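PDB 2R3S: uncharacterized protein, which is of unknown substrate but probably acts as an O-methyltransferase, passing a methyl group from S-adenosylmethionine to a hydroxyl oxygen. Local coordinates for residues N108-L113 with S288-A293; V136-A141 with W197-E202; L170-S175 with D234-P239; T249-L254 with F310-F315; I268-I273 with Q328-A333. All blocks are in the same frame, centred on the assembly; numbering follows the deposited sequence. Where two conformers were deposited one is given.

Interaction 1 (N108-L113 with S288-A293)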
# COMPACT_ATOMS: atom_id res chain seq x y z
N ASN A 108 3.76 12.02 1.11
CA ASN A 108 2.88 12.98 1.79
C ASN A 108 1.67 13.43 0.98
O ASN A 108 0.65 13.68 1.57
CB ASN A 108 3.63 14.24 2.20
CG ASN A 108 4.48 14.06 3.43
OD1 ASN A 108 4.45 13.02 4.10
ND2 ASN A 108 5.27 15.08 3.72
N GLY A 109 1.78 13.55 -0.34
CA GLY A 109 0.59 13.82 -1.17
C GLY A 109 -0.54 12.81 -1.00
O GLY A 109 -1.72 13.14 -1.14
N PHE A 110 -0.19 11.58 -0.64
CA PHE A 110 -1.16 10.52 -0.44
C PHE A 110 -1.66 10.41 1.00
O PHE A 110 -2.58 9.66 1.25
CB PHE A 110 -0.54 9.20 -0.87
CG PHE A 110 -0.37 9.10 -2.33
CD1 PHE A 110 0.78 9.54 -2.94
CD2 PHE A 110 -1.37 8.56 -3.11
CE1 PHE A 110 0.93 9.45 -4.30
CE2 PHE A 110 -1.23 8.46 -4.48
CZ PHE A 110 -0.08 8.91 -5.07
N ASN A 111 -1.06 11.14 1.93
CA ASN A 111 -1.58 11.21 3.28
C ASN A 111 -3.01 11.77 3.35
O ASN A 111 -3.77 11.36 4.21
CB ASN A 111 -0.68 12.07 4.18
CG ASN A 111 0.64 11.38 4.56
OD1 ASN A 111 0.83 10.17 4.36
ND2 ASN A 111 1.56 12.16 5.14
N ASP A 112 -3.36 12.73 2.50
CA ASP A 112 -4.77 13.15 2.38
C ASP A 112 -5.17 13.28 0.92
O ASP A 112 -5.24 14.36 0.36
CB ASP A 112 -5.05 14.45 3.15
CG ASP A 112 -6.54 14.58 3.62
OD1 ASP A 112 -7.44 13.82 3.19
OD2 ASP A 112 -6.78 15.47 4.47
N LEU A 113 -5.42 12.13 0.32
CA LEU A 113 -5.89 12.06 -1.04
C LEU A 113 -7.32 12.56 -1.09
O LEU A 113 -7.73 13.11 -2.10
CB LEU A 113 -5.75 10.63 -1.54
CG LEU A 113 -5.74 10.32 -3.02
CD1 LEU A 113 -4.69 11.15 -3.77
CD2 LEU A 113 -5.48 8.82 -3.17
N SER A 288 -2.00 8.87 -13.26
CA SER A 288 -2.83 10.04 -13.07
C SER A 288 -3.13 10.34 -11.57
O SER A 288 -3.21 11.51 -11.17
CB SER A 288 -4.09 9.99 -13.96
OG SER A 288 -5.17 9.36 -13.32
N LEU A 289 -3.24 9.30 -10.75
CA LEU A 289 -3.43 9.48 -9.32
C LEU A 289 -2.17 10.10 -8.72
O LEU A 289 -2.29 10.97 -7.86
CB LEU A 289 -3.78 8.17 -8.61
CG LEU A 289 -4.46 8.26 -7.24
CD1 LEU A 289 -5.90 8.67 -7.35
CD2 LEU A 289 -4.32 6.95 -6.42
N VAL A 290 -0.99 9.69 -9.18
CA VAL A 290 0.24 10.30 -8.75
C VAL A 290 0.24 11.82 -9.04
O VAL A 290 0.58 12.63 -8.17
CB VAL A 290 1.47 9.59 -9.37
CG1 VAL A 290 2.74 10.25 -8.94
CG2 VAL A 290 1.47 8.12 -8.95
N MSE A 291 -0.21 12.19 -10.24
CA MSE A 291 -0.30 13.59 -10.62
C MSE A 291 -1.32 14.33 -9.80
O MSE A 291 -1.10 15.48 -9.44
CB MSE A 291 -0.57 13.74 -12.11
CG MSE A 291 0.56 13.21 -12.99
SE MSE A 291 2.21 14.26 -12.74
CE MSE A 291 3.04 13.31 -11.22
N LEU A 292 -2.42 13.70 -9.45
CA LEU A 292 -3.39 14.35 -8.56
C LEU A 292 -2.80 14.62 -7.19
O LEU A 292 -3.02 15.70 -6.60
CB LEU A 292 -4.67 13.51 -8.42
CG LEU A 292 -5.76 13.98 -7.45
CD1 LEU A 292 -6.48 15.26 -7.90
CD2 LEU A 292 -6.76 12.88 -7.20
N ALA A 293 -2.09 13.63 -6.65
CA ALA A 293 -1.58 13.74 -5.30
C ALA A 293 -0.46 14.78 -5.16
O ALA A 293 -0.33 15.39 -4.11
CB ALA A 293 -1.10 12.37 -4.75
O HOH W 1 -2.15 15.84 -2.01

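Interaction 2 (V136-A141 with W197-E202)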
# COMPACT_ATOMS: atom_id res chain seq x y z
N VAL A 136 13.15 17.17 -4.23
CA VAL A 136 12.72 15.84 -4.63
C VAL A 136 13.27 15.46 -6.02
O VAL A 136 13.42 14.28 -6.32
CB VAL A 136 11.18 15.65 -4.51
CG1 VAL A 136 10.41 16.26 -5.71
CG2 VAL A 136 10.84 14.18 -4.28
N TRP A 137 13.64 16.45 -6.83
CA TRP A 137 14.14 16.22 -8.19
C TRP A 137 15.62 15.90 -8.21
O TRP A 137 16.08 15.22 -9.14
CB TRP A 137 13.72 17.36 -9.14
CG TRP A 137 12.22 17.48 -9.13
CD1 TRP A 137 11.48 18.57 -8.76
CD2 TRP A 137 11.26 16.44 -9.44
NE1 TRP A 137 10.14 18.28 -8.81
CE2 TRP A 137 9.97 16.98 -9.21
CE3 TRP A 137 11.36 15.11 -9.89
CZ2 TRP A 137 8.80 16.24 -9.41
CZ3 TRP A 137 10.18 14.37 -10.08
CH2 TRP A 137 8.93 14.94 -9.84
N VAL A 138 16.35 16.30 -7.16
CA VAL A 138 17.70 15.80 -6.95
C VAL A 138 17.63 14.33 -6.56
O VAL A 138 18.39 13.52 -7.11
CB VAL A 138 18.48 16.65 -5.91
CG1 VAL A 138 19.94 16.12 -5.68
CG2 VAL A 138 18.48 18.10 -6.35
N GLN A 139 16.71 13.97 -5.67
CA GLN A 139 16.51 12.56 -5.32
C GLN A 139 16.08 11.74 -6.53
O GLN A 139 16.61 10.65 -6.74
CB GLN A 139 15.51 12.38 -4.17
CG GLN A 139 16.07 12.70 -2.80
CD GLN A 139 17.40 12.01 -2.54
OE1 GLN A 139 17.47 10.78 -2.52
NE2 GLN A 139 18.46 12.80 -2.38
N PHE A 140 15.17 12.27 -7.35
CA PHE A 140 14.79 11.56 -8.56
C PHE A 140 16.02 11.31 -9.42
O PHE A 140 16.26 10.19 -9.84
CB PHE A 140 13.74 12.31 -9.37
CG PHE A 140 13.24 11.52 -10.56
CD1 PHE A 140 13.96 11.48 -11.74
CD2 PHE A 140 12.06 10.82 -10.49
CE1 PHE A 140 13.52 10.74 -12.82
CE2 PHE A 140 11.60 10.08 -11.57
CZ PHE A 140 12.32 10.05 -12.74
N ALA A 141 16.78 12.38 -9.69
CA ALA A 141 17.93 12.29 -10.57
C ALA A 141 18.99 11.27 -10.09
O ALA A 141 19.61 10.58 -10.90
CB ALA A 141 18.58 13.67 -10.77
N TRP A 197 16.71 22.68 -12.87
CA TRP A 197 17.17 23.46 -11.74
C TRP A 197 18.66 23.19 -11.51
O TRP A 197 19.16 22.10 -11.79
CB TRP A 197 16.37 23.14 -10.49
CG TRP A 197 14.89 23.25 -10.67
CD1 TRP A 197 13.98 22.23 -10.62
CD2 TRP A 197 14.14 24.44 -10.91
NE1 TRP A 197 12.71 22.71 -10.83
CE2 TRP A 197 12.78 24.07 -11.01
CE3 TRP A 197 14.47 25.80 -11.05
CZ2 TRP A 197 11.75 25.00 -11.24
CZ3 TRP A 197 13.46 26.72 -11.28
CH2 TRP A 197 12.11 26.32 -11.38
N ALA A 198 19.38 24.19 -11.01
CA ALA A 198 20.83 24.08 -10.89
C ALA A 198 21.30 22.86 -10.10
O ALA A 198 22.25 22.20 -10.50
CB ALA A 198 21.43 25.38 -10.28
N SER A 199 20.67 22.57 -8.97
CA SER A 199 21.09 21.45 -8.15
C SER A 199 20.85 20.10 -8.83
O SER A 199 21.54 19.12 -8.52
CB SER A 199 20.36 21.49 -6.81
OG SER A 199 18.95 21.34 -6.98
N VAL A 200 19.90 20.05 -9.77
CA VAL A 200 19.63 18.81 -10.51
C VAL A 200 20.66 18.61 -11.60
O VAL A 200 21.16 17.51 -11.78
CB VAL A 200 18.20 18.80 -11.09
CG1 VAL A 200 17.98 17.53 -11.94
CG2 VAL A 200 17.16 18.93 -9.96
N LEU A 201 20.99 19.68 -12.32
CA LEU A 201 22.03 19.65 -13.35
C LEU A 201 23.41 19.24 -12.84
O LEU A 201 24.24 18.80 -13.63
CB LEU A 201 22.14 21.00 -14.05
CG LEU A 201 20.96 21.41 -14.90
CD1 LEU A 201 21.07 22.90 -15.22
CD2 LEU A 201 20.88 20.55 -16.16
N GLU A 202 23.67 19.38 -11.54
CA GLU A 202 24.90 18.85 -10.98
C GLU A 202 24.97 17.34 -11.19
O GLU A 202 26.03 16.82 -11.54
CB GLU A 202 25.02 19.22 -9.50
CG GLU A 202 25.28 20.71 -9.27
CD GLU A 202 26.51 21.21 -10.04
OE1 GLU A 202 27.55 20.51 -10.06
OE2 GLU A 202 26.41 22.30 -10.63

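Interaction 3 (L170-S175 with D234-P239). With EDO (1,2-ethanediol), chain E.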
# COMPACT_ATOMS: atom_id res chain seq x y z
N LEU A 170 18.47 19.86 -27.18
CA LEU A 170 17.99 20.45 -25.95
C LEU A 170 17.31 19.32 -25.19
O LEU A 170 16.49 18.58 -25.77
CB LEU A 170 16.98 21.57 -26.25
CG LEU A 170 16.49 22.45 -25.12
CD1 LEU A 170 17.60 23.29 -24.49
CD2 LEU A 170 15.35 23.35 -25.64
N ASP A 171 17.67 19.17 -23.91
CA ASP A 171 17.06 18.17 -23.02
C ASP A 171 16.36 18.89 -21.88
O ASP A 171 17.00 19.29 -20.93
CB ASP A 171 18.13 17.21 -22.49
CG ASP A 171 17.54 15.92 -21.90
OD1 ASP A 171 16.30 15.85 -21.73
OD2 ASP A 171 18.33 14.98 -21.58
N ILE A 172 15.03 19.03 -21.99
CA ILE A 172 14.23 19.82 -21.05
C ILE A 172 13.74 18.97 -19.87
O ILE A 172 13.09 17.95 -20.05
CB ILE A 172 13.01 20.49 -21.76
CG1 ILE A 172 13.48 21.48 -22.82
CG2 ILE A 172 12.10 21.20 -20.74
CD1 ILE A 172 12.37 22.02 -23.69
N SER A 173 14.00 19.48 -18.66
CA SER A 173 14.03 18.71 -17.40
C SER A 173 14.94 17.50 -17.56
O SER A 173 14.55 16.36 -17.34
CB SER A 173 12.64 18.34 -16.89
OG SER A 173 12.00 17.48 -17.81
N ALA A 174 16.19 17.81 -17.91
CA ALA A 174 17.24 16.84 -18.09
C ALA A 174 17.41 15.85 -16.90
O ALA A 174 17.77 14.70 -17.10
CB ALA A 174 18.54 17.58 -18.38
N SER A 175 17.11 16.29 -15.68
CA SER A 175 17.16 15.39 -14.53
C SER A 175 18.55 14.75 -14.42
O SER A 175 19.55 15.46 -14.40
CB SER A 175 15.99 14.38 -14.61
OG SER A 175 16.04 13.43 -13.56
N ASP A 234 18.20 20.79 -33.54
CA ASP A 234 17.75 19.67 -34.33
C ASP A 234 16.80 18.72 -33.60
O ASP A 234 16.00 18.02 -34.23
CB ASP A 234 18.96 18.92 -34.84
CG ASP A 234 19.86 19.82 -35.67
OD1 ASP A 234 19.33 20.47 -36.60
OD2 ASP A 234 21.08 19.89 -35.37
N LEU A 235 16.90 18.69 -32.26
CA LEU A 235 16.20 17.70 -31.45
C LEU A 235 15.96 18.26 -30.06
O LEU A 235 16.88 18.77 -29.42
CB LEU A 235 17.04 16.43 -31.42
CG LEU A 235 16.61 15.23 -30.58
CD1 LEU A 235 15.27 14.72 -31.04
CD2 LEU A 235 17.67 14.13 -30.69
N VAL A 236 14.70 18.21 -29.63
CA VAL A 236 14.29 18.64 -28.28
C VAL A 236 13.63 17.46 -27.53
O VAL A 236 12.58 16.95 -27.93
CB VAL A 236 13.33 19.85 -28.30
CG1 VAL A 236 12.97 20.28 -26.89
CG2 VAL A 236 13.98 21.04 -29.07
N LEU A 237 14.27 17.01 -26.46
CA LEU A 237 13.77 15.92 -25.64
C LEU A 237 12.96 16.47 -24.47
O LEU A 237 13.39 17.41 -23.82
CB LEU A 237 14.93 15.09 -25.10
CG LEU A 237 16.05 14.76 -26.07
CD1 LEU A 237 17.05 13.84 -25.40
CD2 LEU A 237 15.46 14.15 -27.31
N LEU A 238 11.80 15.86 -24.22
CA LEU A 238 10.99 16.12 -23.04
C LEU A 238 10.70 14.79 -22.28
O LEU A 238 9.60 14.20 -22.38
CB LEU A 238 9.68 16.76 -23.48
CG LEU A 238 9.68 18.22 -23.90
CD1 LEU A 238 8.44 18.57 -24.78
CD2 LEU A 238 9.74 19.06 -22.64
N PRO A 239 11.68 14.31 -21.49
CA PRO A 239 11.48 13.08 -20.73
C PRO A 239 10.76 13.35 -19.42
O PRO A 239 11.22 14.15 -18.64
CB PRO A 239 12.91 12.59 -20.49
CG PRO A 239 13.83 13.70 -20.91
CD PRO A 239 13.02 14.87 -21.25
C1 EDO E . 12.67 13.89 -16.04
O1 EDO E . 12.56 15.12 -16.85
C2 EDO E . 12.56 14.04 -14.52
O2 EDO E . 11.23 14.01 -13.96

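Interaction 4 (T249-L254 with F310-F315)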
# COMPACT_ATOMS: atom_id res chain seq x y z
N THR A 249 -0.37 25.31 -20.06
CA THR A 249 1.05 25.36 -19.72
C THR A 249 1.90 24.50 -20.61
O THR A 249 2.97 24.95 -21.02
CB THR A 249 1.26 24.99 -18.27
OG1 THR A 249 0.41 25.83 -17.48
CG2 THR A 249 2.74 25.14 -17.84
N CYS A 250 1.46 23.28 -20.94
CA CYS A 250 2.21 22.43 -21.89
C CYS A 250 2.27 23.10 -23.26
O CYS A 250 3.27 23.01 -23.97
CB CYS A 250 1.57 21.04 -22.06
SG CYS A 250 1.66 19.98 -20.57
N GLU A 251 1.17 23.75 -23.63
CA GLU A 251 1.06 24.44 -24.92
C GLU A 251 1.99 25.66 -24.96
O GLU A 251 2.74 25.83 -25.91
CB GLU A 251 -0.41 24.78 -25.23
CG GLU A 251 -1.19 23.51 -25.66
CD GLU A 251 -2.66 23.73 -25.99
OE1 GLU A 251 -3.21 24.81 -25.68
OE2 GLU A 251 -3.26 22.79 -26.57
N GLN A 252 1.98 26.46 -23.89
CA GLN A 252 2.96 27.53 -23.69
C GLN A 252 4.38 27.01 -23.92
O GLN A 252 5.15 27.60 -24.68
CB GLN A 252 2.83 28.12 -22.28
CG GLN A 252 3.67 29.39 -22.02
CD GLN A 252 3.69 29.80 -20.54
OE1 GLN A 252 4.75 29.96 -19.95
NE2 GLN A 252 2.50 29.95 -19.94
N LEU A 253 4.69 25.87 -23.31
CA LEU A 253 6.02 25.29 -23.44
C LEU A 253 6.29 24.83 -24.87
O LEU A 253 7.37 25.07 -25.39
CB LEU A 253 6.25 24.14 -22.44
CG LEU A 253 7.70 23.62 -22.32
CD1 LEU A 253 8.62 24.58 -21.48
CD2 LEU A 253 7.70 22.18 -21.77
N LEU A 254 5.32 24.18 -25.51
CA LEU A 254 5.54 23.63 -26.86
C LEU A 254 5.73 24.75 -27.92
O LEU A 254 6.42 24.53 -28.93
CB LEU A 254 4.40 22.65 -27.26
CG LEU A 254 4.24 21.34 -26.44
CD1 LEU A 254 3.07 20.52 -26.95
CD2 LEU A 254 5.48 20.49 -26.42
N PHE A 310 0.31 19.50 -29.46
CA PHE A 310 1.26 19.77 -30.51
C PHE A 310 0.61 20.48 -31.71
O PHE A 310 1.16 21.45 -32.23
CB PHE A 310 1.96 18.50 -30.95
CG PHE A 310 3.11 18.12 -30.08
CD1 PHE A 310 4.30 18.83 -30.14
CD2 PHE A 310 3.02 17.04 -29.21
CE1 PHE A 310 5.39 18.47 -29.35
CE2 PHE A 310 4.10 16.67 -28.41
CZ PHE A 310 5.29 17.40 -28.48
N SER A 311 -0.56 20.00 -32.12
CA SER A 311 -1.34 20.65 -33.17
C SER A 311 -1.59 22.11 -32.84
O SER A 311 -1.30 22.95 -33.66
CB SER A 311 -2.68 19.94 -33.41
OG SER A 311 -3.54 20.72 -34.24
N ASN A 312 -2.11 22.39 -31.65
CA ASN A 312 -2.34 23.78 -31.17
C ASN A 312 -1.11 24.65 -30.93
O ASN A 312 -1.25 25.89 -30.77
CB ASN A 312 -3.10 23.77 -29.84
CG ASN A 312 -4.54 23.29 -29.97
OD1 ASN A 312 -5.08 23.14 -31.07
ND2 ASN A 312 -5.18 23.05 -28.82
N ALA A 313 0.05 24.03 -30.81
CA ALA A 313 1.30 24.76 -30.59
C ALA A 313 1.97 25.06 -31.91
O ALA A 313 3.01 25.71 -31.93
CB ALA A 313 2.26 23.96 -29.68
N GLY A 314 1.41 24.55 -33.01
CA GLY A 314 1.90 24.85 -34.34
C GLY A 314 2.69 23.77 -35.05
O GLY A 314 3.27 24.02 -36.09
N PHE A 315 2.73 22.56 -34.51
CA PHE A 315 3.54 21.53 -35.12
C PHE A 315 2.70 20.91 -36.22
O PHE A 315 1.48 21.04 -36.23
CB PHE A 315 4.00 20.48 -34.10
CG PHE A 315 5.01 21.01 -33.13
CD1 PHE A 315 4.62 21.88 -32.11
CD2 PHE A 315 6.35 20.66 -33.22
CE1 PHE A 315 5.54 22.39 -31.22
CE2 PHE A 315 7.27 21.15 -32.34
CZ PHE A 315 6.87 22.02 -31.32

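Interaction 5 (I268-I273 with Q328-A333)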
# COMPACT_ATOMS: atom_id res chain seq x y z
N ILE A 268 10.98 14.86 -29.14
CA ILE A 268 10.66 13.52 -28.62
C ILE A 268 10.13 13.63 -27.19
O ILE A 268 10.84 14.09 -26.28
CB ILE A 268 11.86 12.61 -28.60
CG1 ILE A 268 12.44 12.45 -30.01
CG2 ILE A 268 11.48 11.22 -28.04
CD1 ILE A 268 13.47 11.30 -30.14
N VAL A 269 8.87 13.26 -27.01
CA VAL A 269 8.25 13.17 -25.68
C VAL A 269 8.39 11.74 -25.17
O VAL A 269 8.12 10.79 -25.89
CB VAL A 269 6.77 13.62 -25.70
CG1 VAL A 269 6.12 13.46 -24.32
CG2 VAL A 269 6.69 15.07 -26.16
N PHE A 270 8.87 11.59 -23.94
CA PHE A 270 8.98 10.28 -23.30
C PHE A 270 8.19 10.38 -22.01
O PHE A 270 8.48 11.22 -21.17
CB PHE A 270 10.45 9.91 -23.06
CG PHE A 270 10.63 8.63 -22.28
CD1 PHE A 270 10.53 7.40 -22.90
CD2 PHE A 270 10.92 8.66 -20.92
CE1 PHE A 270 10.69 6.21 -22.16
CE2 PHE A 270 11.08 7.48 -20.20
CZ PHE A 270 10.97 6.27 -20.83
N ASP A 271 7.13 9.58 -21.87
CA ASP A 271 6.16 9.83 -20.81
C ASP A 271 5.24 8.62 -20.63
O ASP A 271 5.38 7.64 -21.34
CB ASP A 271 5.37 11.12 -21.12
CG ASP A 271 5.08 11.98 -19.88
OD1 ASP A 271 4.51 11.45 -18.89
OD2 ASP A 271 5.40 13.20 -19.91
N PHE A 272 4.35 8.70 -19.64
CA PHE A 272 3.31 7.71 -19.42
C PHE A 272 2.12 8.10 -20.26
O PHE A 272 1.47 9.12 -19.97
CB PHE A 272 2.87 7.69 -17.95
CG PHE A 272 3.88 7.14 -17.01
CD1 PHE A 272 4.12 5.79 -16.95
CD2 PHE A 272 4.62 7.98 -16.20
CE1 PHE A 272 5.07 5.27 -16.08
CE2 PHE A 272 5.57 7.47 -15.34
CZ PHE A 272 5.79 6.11 -15.29
N ILE A 273 1.83 7.33 -21.30
CA ILE A 273 0.73 7.67 -22.20
C ILE A 273 -0.29 6.55 -22.17
O ILE A 273 -0.15 5.54 -22.85
CB ILE A 273 1.22 7.95 -23.66
CG1 ILE A 273 2.39 8.95 -23.66
CG2 ILE A 273 0.07 8.51 -24.48
CD1 ILE A 273 3.15 9.04 -25.00
N GLN A 328 7.36 2.96 -20.60
CA GLN A 328 6.72 4.21 -21.00
C GLN A 328 6.68 4.33 -22.53
O GLN A 328 7.20 3.46 -23.24
CB GLN A 328 7.43 5.39 -20.35
CG GLN A 328 7.70 5.18 -18.85
CD GLN A 328 8.13 6.45 -18.15
OE1 GLN A 328 9.11 6.48 -17.41
NE2 GLN A 328 7.40 7.52 -18.39
N GLN A 329 6.04 5.38 -23.03
CA GLN A 329 5.73 5.51 -24.46
C GLN A 329 6.40 6.78 -25.02
O GLN A 329 6.71 7.70 -24.25
CB GLN A 329 4.21 5.58 -24.65
CG GLN A 329 3.44 4.31 -24.25
CD GLN A 329 3.18 4.15 -22.72
OE1 GLN A 329 3.05 5.12 -21.96
NE2 GLN A 329 3.08 2.90 -22.29
N VAL A 330 6.61 6.81 -26.35
CA VAL A 330 7.22 7.99 -27.03
C VAL A 330 6.27 8.65 -28.06
O VAL A 330 5.55 7.97 -28.77
CB VAL A 330 8.60 7.63 -27.67
CG1 VAL A 330 9.01 8.68 -28.67
CG2 VAL A 330 9.69 7.47 -26.61
N ILE A 331 6.23 9.99 -28.09
CA ILE A 331 5.63 10.77 -29.18
C ILE A 331 6.73 11.56 -29.90
O ILE A 331 7.45 12.32 -29.26
CB ILE A 331 4.58 11.76 -28.66
CG1 ILE A 331 3.39 11.02 -28.08
CG2 ILE A 331 4.09 12.70 -29.76
CD1 ILE A 331 2.46 11.90 -27.31
N VAL A 332 6.88 11.38 -31.21
CA VAL A 332 7.72 12.26 -32.03
C VAL A 332 6.84 13.31 -32.71
O VAL A 332 5.87 12.95 -33.38
CB VAL A 332 8.51 11.50 -33.07
CG1 VAL A 332 9.36 12.46 -33.90
CG2 VAL A 332 9.37 10.41 -32.38
N ALA A 333 7.16 14.58 -32.49
CA ALA A 333 6.51 15.71 -33.15
C ALA A 333 7.48 16.32 -34.16
O ALA A 333 8.69 16.31 -33.94
CB ALA A 333 6.06 16.74 -32.18

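Interaction 1 (N108-L113 with S288-A293)
Phe110 spreads one face of its ring over the methyl group of Ala293, whose CB stands 3.6 Å from the ring centroid of Phe110 and only 14° off the ring normal, a well-centred CH-pi contact. The ring keeps CG anti to its carbonyl carbon (chi1 -71°), which swings it across to the helix. Its rim is met by Leu289 CD2, 3.9 Å from Phe110 CE2 and close to the ring plane; Val290 CA lies 3.9 Å from Phe110 CZ. Leu113 packs on the same helix. Its two branches divide the work, CD1 lying 3.9 Å from Ala293 CB while CD2 meets Leu289 CD2, so that Ala293 CB meets a ring face and, at about a right angle to it, a leucine methyl. Between the two segments the polar link runs through backbone carbonyls and a water. The water donates to both Gly109 O (2.9 Å) and Ala293 O (2.8 Å), tying the two carbonyls together, and Ala293 O also receives the hydroxyl of Thr122. Gly109 CA comes within 3.5 Å of Ala293 O, and a beta carbon on Gly109 would collide with that oxygen, so the lack of one lets the two segments come this near. The contact joins the turn between helices 104-107 and 113-119 to the last part of helix 282-294. Leu292 reaches on to Ala116 and Val117 of helix 113-119, while the second subunit closes over the contact: Tyr17 of that subunit meets Phe110 edge-to-face and its Tyr62 packs on Leu289, placing this helical junction at the dimer interface.

Interaction 2 (V136-A141 with W197-E202)
Helices 136-141 and 198-202 run almost parallel, 14° between their directions and 8.8 Å between their axes at closest approach, with Val138 and Val200 nearest each other at 5.0 Å from CA to CA. Val200 is the centre of the packing and uses both of its methyls. CG1, anti to the backbone N (chi1 176°), reaches up to Ala141 CB at 4.1 Å; CG2 settles against the other helix, 3.9 Å from Trp137 CB and 3.8 Å from the backbone C of Trp137. Val138 CG2 also touches Val200 CG2 at 3.9 Å, and the same methyl comes within 3.3 Å of Ser199 OG, a methyl laid against a hydroxyl at the less buried margin. An alanine at Val200 gives up both methyls and would probably open a gap between the helices, with Ala141 and the CB of Trp137 losing their apolar neighbour. The indole of Trp137 turns away from this seam: Val136 CG1 covers part of one face of the Trp137 indole, and NE1 is held by the carbonyl O of Thr129. The same indole meets the ring of His244 and lies about 4 Å from a bound 1,2-ethanediol, consistent with a pocket on that side. Helix 136-143 thus lies against helix 198-211, the helix that follows strand 191-196 in the Rossmann-like alpha/beta fold of the methyltransferase domain.

Interaction 3 (L170-S175 with D234-P239)
Parallel strands 168-172 and 233-239 are neighbours at the middle of the Rossmann-like methyltransferase sheet, and the turn after the first of them lies where S-adenosylmethionine-dependent relatives have their cofactor-binding loop. Three backbone hydrogen bonds join them: Leu170 N to Leu235 O (3.0 Å), Leu237 N to Leu170 O (2.8 Å) and Ile172 N to Leu237 O (2.9 Å). On one face Ile172 spans two residues, CD1 resting 3.7 Å from Val236 CG1 and CB 3.7 Å from Leu238 CD2; CG1 of Ile172 stays beside the backbone N (chi1 -63°), which sends CD1 back to Val236. On the other face the carboxylate of Asp171 meets carbon: its OD1 is 3.4 Å from Pro239 CG and 3.7 Å from Leu237 CB. Its OD2 receives the backbone N-H of Gly180 on helix 178-186. Beyond the strand ends an ethanediol hydroxyl, O1, lies between the carbonyls of Ser173 and Pro239, at distances too short to be trusted in detail. One carboxylate oxygen is thus satisfied by Gly180 N, while OD1 is buried against carbon with no partner in the model, so Asp171 probably pays a desolvation cost that this bond may partly repay.

Interaction 4 (T249-L254 with F310-F315)
Apolar packing centres on Leu254, which meets three residues of 310-315. Its CG is anti to the carbonyl carbon (chi1 -64°), and from there both methyls lie over one face of the Phe310 ring: CD1 stands above its middle, 3.8 Å from the Phe310 centroid and 9° off the normal, a CH-pi contact, while CD2 lies above the CE1-CZ side, 3.6 Å from Phe310 CE1. Nearer the backbone, Leu254 CB presses on Ala313 CB at 3.5 Å, tighter than usual for two carbons. The third partner, Phe315, presents its edge to the helix, with CE1 3.3 Å from Leu254 O and close to the ring plane. Phe310 and Phe315 also meet each other, Phe310 CD1 lying over the rim of one face of Phe315. A single side-chain hydrogen bond is added at the exposed margin: Asn312 ND2 donates to Glu251 OE2 (3.0 Å, 154° at the hydrogen), arriving on the syn side but well out of the carboxylate plane, from an amide turned steeply against it. Backbone bonds shape the second segment. A Schellman motif ends its helix, with Phe315 N donating to Phe310 O (3.0 Å) and Gly314 N to Ser311 O (3.2 Å), the glycine taking positive phi, and this reversal brings Phe315 round beside Leu254. Helices 247-260 and 303-312 thus pack together on one face of the sheet, where Phe310 packs on Val267, Val269 and Ala333, Phe315 on Val267 and Ala333, and Met309 covers Cys250, Glu251 and Leu254.

Interaction 5 (I268-I273 with Q328-A333)
Ile268 to Asp271 pair antiparallel with Val332 to Gln329, the reversed strand beside the last parallel one that, with strand order 3-2-1-4-5-7-6, marks the class I methyltransferase fold. The inner part is tight and regular. Val269 N donates to Ile331 O (2.8 Å), Ile331 N returns to Val269 O, and Asp271 with Gln329 forms the next hydrogen-bonded pair, Gln329 N to Asp271 O being nearly straight at 173°. Over one face Ile268 CG2 lies 3.6 Å from Val330 CG1, and Val330 CG2 meets the edge of the Phe270 ring at CD1 (3.8 Å). On the other face Ile273 CD1 touches Ile331 CG1 at 3.7 Å.

Past Asp271 the regular pairing gives way to side-chain contacts round the partly exposed Phe272 and the side chain of Gln329. Here the amide of Gln328 stacks on the ring of Phe272, planes 11° apart, with NE2 3.5 Å above the centre of the Phe272 ring. Asn240 OD1 takes the N-H of that amide, which would help to set its rotation, and Phe287 stacks on Phe272. Without the ring of Phe272, as with an alanine here, the Gln328 amide would probably lose its apolar floor and Phe287 its stacking mate. Asp271 OD1 accepts both Phe272 N and His243 ND1 and so steadies the turn out of the strand. Gln329 closes this margin: its chain is bent at chi2 (80°), bringing OE1 back to Ile273 N, which donates to it at 2.6 Å.

Interactions 3 and 5 belong to one sheet, strands 233-239 and 265-271 lying side by side, and are bonded by backbone hydrogen bonds, parallel in the first and antiparallel in the second. Interaction 4 fastens two helices over that sheet: Phe310 reaches Val269 and Ala333 of interaction 5, and Leu254 meets Leu238 of interaction 3. Its contacts are mostly apolar, with one amide-carboxylate bond at the exposed rim. Interaction 2, partly buried, touches interaction 3 through Ser175, near the strand ends, and relies mainly on apolar packing round Val200. Interaction 1 touches none of the others; it is buried with help from the second subunit and packs a ring and leucines on a helix, with a water bridging two carbonyls.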